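Mandelate racemase/muconate lactonizing protein (Thermobispora bispora, PDB 3VC5) probably catalyses the magnesium-dependent dehydration of D-glucarate to 5-dehydro-4-deoxy-D-glucarate, as a member of the enolase superfamily. Local coordinates at residues T31-R36 with S341-S346. Residues are numbered along the deposited sequence; the frame is centred on the assembly and turned at random.
Sequences TPVAFR and SHLGIS
S341 meets F35 at the edge of the phenyl ring: its carbonyl O lies near the ring plane, 4.2 Å from F35 CZ, while its CB comes up beside CE1. The side chain of S341 is also about 5 Å from a bound phosphate ion, which may mark the active-site pocket. At H342 the chain passes the ring with its backbone N, 4.3 Å from F35 CZ, and the imidazole turns the other way. There ND1 donates a nearly straight bond to the carbonyl O of L343, at 2.9 Å and 168°, and NE2 is hydrogen-bonded to T366 OG1; the two bonds hold the imidazole in its orientation. The two segments come from the two domains of the enolase superfamily fold: 31-36 is the end of strand 25-36, an outermost strand of the three-stranded N-terminal sheet, and 341-346 leads from the seventh barrel strand, 334-337, into helix 344-355. L343, the N-cap residue of that helix, carries most of the join. Its CD2 sits over the centre of the F35 ring in a CH-pi contact, 3.8 Å from the centroid, and CG closes to 3.7 Å from F35 CE2. The F35 ring reaches this place with CG between the backbone N and carbonyl carbon (chi1 47°). With an alanine here, L343 CD2 would probably lose the face it packs on and a gap would open between strand and loop. The other methyl, L343 CD1, also touches V33 CG2, at 4.3 Å, while E69 of the N-terminal sheet accepts hydrogen bonds from the backbone N atoms of L343 and S346.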
loop_
_atom_site.group_PDB
_atom_site.type_symbol
_atom_site.label_atom_id
_atom_site.label_comp_id
_atom_site.label_asym_id
_atom_site.label_seq_id
_atom_site.Cartn_x
_atom_site.Cartn_y
_atom_site.Cartn_z
ATOM N N THR A 31 -12.790 -1.411 26.925
ATOM C CA THR A 31 -12.656 -0.728 28.212
ATOM C C THR A 31 -12.290 0.744 28.078
ATOM O O THR A 31 -11.156 1.068 27.700
ATOM C CB THR A 31 -11.576 -1.425 29.074
ATOM O OG1 THR A 31 -11.851 -2.834 29.103
ATOM C CG2 THR A 31 -11.577 -0.870 30.524
ATOM N N PRO A 32 -13.238 1.647 28.396
ATOM C CA PRO A 32 -12.853 3.060 28.349
ATOM C C PRO A 32 -11.989 3.384 29.561
ATOM O O PRO A 32 -12.215 2.843 30.659
ATOM C CB PRO A 32 -14.201 3.791 28.391
ATOM C CG PRO A 32 -15.126 2.828 29.192
ATOM C CD PRO A 32 -14.641 1.439 28.830
ATOM N N VAL A 33 -11.018 4.280 29.377
ATOM C CA VAL A 33 -10.078 4.655 30.454
ATOM C C VAL A 33 -9.905 6.162 30.436
ATOM O O VAL A 33 -10.154 6.830 29.394
ATOM C CB VAL A 33 -8.684 3.984 30.274
ATOM C CG1 VAL A 33 -8.783 2.462 30.434
ATOM C CG2 VAL A 33 -8.033 4.372 28.930
ATOM N N ALA A 34 -9.516 6.714 31.580
ATOM C CA ALA A 34 -9.158 8.139 31.647
ATOM C C ALA A 34 -7.867 8.254 32.409
ATOM O O ALA A 34 -7.616 7.465 33.348
ATOM C CB ALA A 34 -10.251 8.972 32.330
ATOM N N PHE A 35 -7.038 9.229 32.025
ATOM C CA PHE A 35 -5.767 9.430 32.733
ATOM C C PHE A 35 -5.441 10.929 32.764
ATOM O O PHE A 35 -6.048 11.708 32.024
ATOM C CB PHE A 35 -4.647 8.600 32.095
ATOM C CG PHE A 35 -4.600 8.720 30.591
ATOM C CD1 PHE A 35 -3.878 9.772 29.994
ATOM C CD2 PHE A 35 -5.232 7.764 29.780
ATOM C CE1 PHE A 35 -3.848 9.906 28.566
ATOM C CE2 PHE A 35 -5.196 7.868 28.394
ATOM C CZ PHE A 35 -4.495 8.935 27.786
ATOM N N ARG A 36 -4.533 11.335 33.653
ATOM C CA ARG A 36 -4.268 12.751 33.905
ATOM C C ARG A 36 -3.495 13.367 32.759
ATOM O O ARG A 36 -2.594 12.712 32.172
ATOM C CB ARG A 36 -3.457 12.900 35.204
ATOM C CG ARG A 36 -4.252 12.464 36.425
ATOM C CD ARG A 36 -3.434 12.552 37.717
ATOM N NE ARG A 36 -2.128 11.885 37.587
ATOM C CZ ARG A 36 -1.909 10.586 37.794
ATOM N NH1 ARG A 36 -2.905 9.780 38.165
ATOM N NH2 ARG A 36 -0.683 10.089 37.637
ATOM N N SER A 341 -2.877 12.385 22.792
ATOM C CA SER A 341 -2.547 11.816 24.114
ATOM C C SER A 341 -2.820 10.328 24.087
ATOM O O SER A 341 -3.949 9.924 23.749
ATOM C CB SER A 341 -3.471 12.438 25.148
ATOM O OG SER A 341 -3.323 13.853 25.119
ATOM N N HIS A 342 -1.845 9.508 24.489
ATOM C CA HIS A 342 -1.991 8.066 24.251
ATOM C C HIS A 342 -1.136 7.254 25.213
ATOM O O HIS A 342 -0.270 7.788 25.930
ATOM C CB HIS A 342 -1.581 7.723 22.788
ATOM C CG HIS A 342 -0.113 7.887 22.514
ATOM N ND1 HIS A 342 0.813 6.940 22.908
ATOM C CD2 HIS A 342 0.606 8.916 21.983
ATOM C CE1 HIS A 342 2.032 7.349 22.574
ATOM N NE2 HIS A 342 1.935 8.547 22.016
ATOM N N LEU A 343 -1.395 5.950 25.240
ATOM C CA LEU A 343 -0.703 5.047 26.153
ATOM C C LEU A 343 0.223 4.086 25.388
ATOM O O LEU A 343 0.580 4.335 24.213
ATOM C CB LEU A 343 -1.751 4.303 26.998
ATOM C CG LEU A 343 -2.685 5.228 27.772
ATOM C CD1 LEU A 343 -3.704 4.366 28.520
ATOM C CD2 LEU A 343 -1.888 6.098 28.755
ATOM N N GLY A 344 0.661 3.020 26.051
ATOM C CA GLY A 344 1.727 2.196 25.509
ATOM C C GLY A 344 1.308 1.241 24.389
ATOM O O GLY A 344 2.144 0.781 23.619
ATOM N N ILE A 345 0.018 0.926 24.297
ATOM C CA ILE A 345 -0.449 0.083 23.187
ATOM C C ILE A 345 -0.293 0.891 21.899
ATOM O O ILE A 345 0.313 0.425 20.922
ATOM C CB ILE A 345 -1.893 -0.371 23.398
ATOM C CG1 ILE A 345 -1.951 -1.324 24.604
ATOM C CG2 ILE A 345 -2.463 -1.017 22.087
ATOM C CD1 ILE A 345 -3.378 -1.440 25.182
ATOM N N SER A 346 -0.781 2.127 21.927
ATOM C CA SER A 346 -0.603 3.054 20.782
ATOM C C SER A 346 0.890 3.282 20.522
ATOM O O SER A 346 1.320 3.268 19.376
ATOM C CB SER A 346 -1.286 4.394 21.030
ATOM O OG SER A 346 -2.672 4.224 20.828
#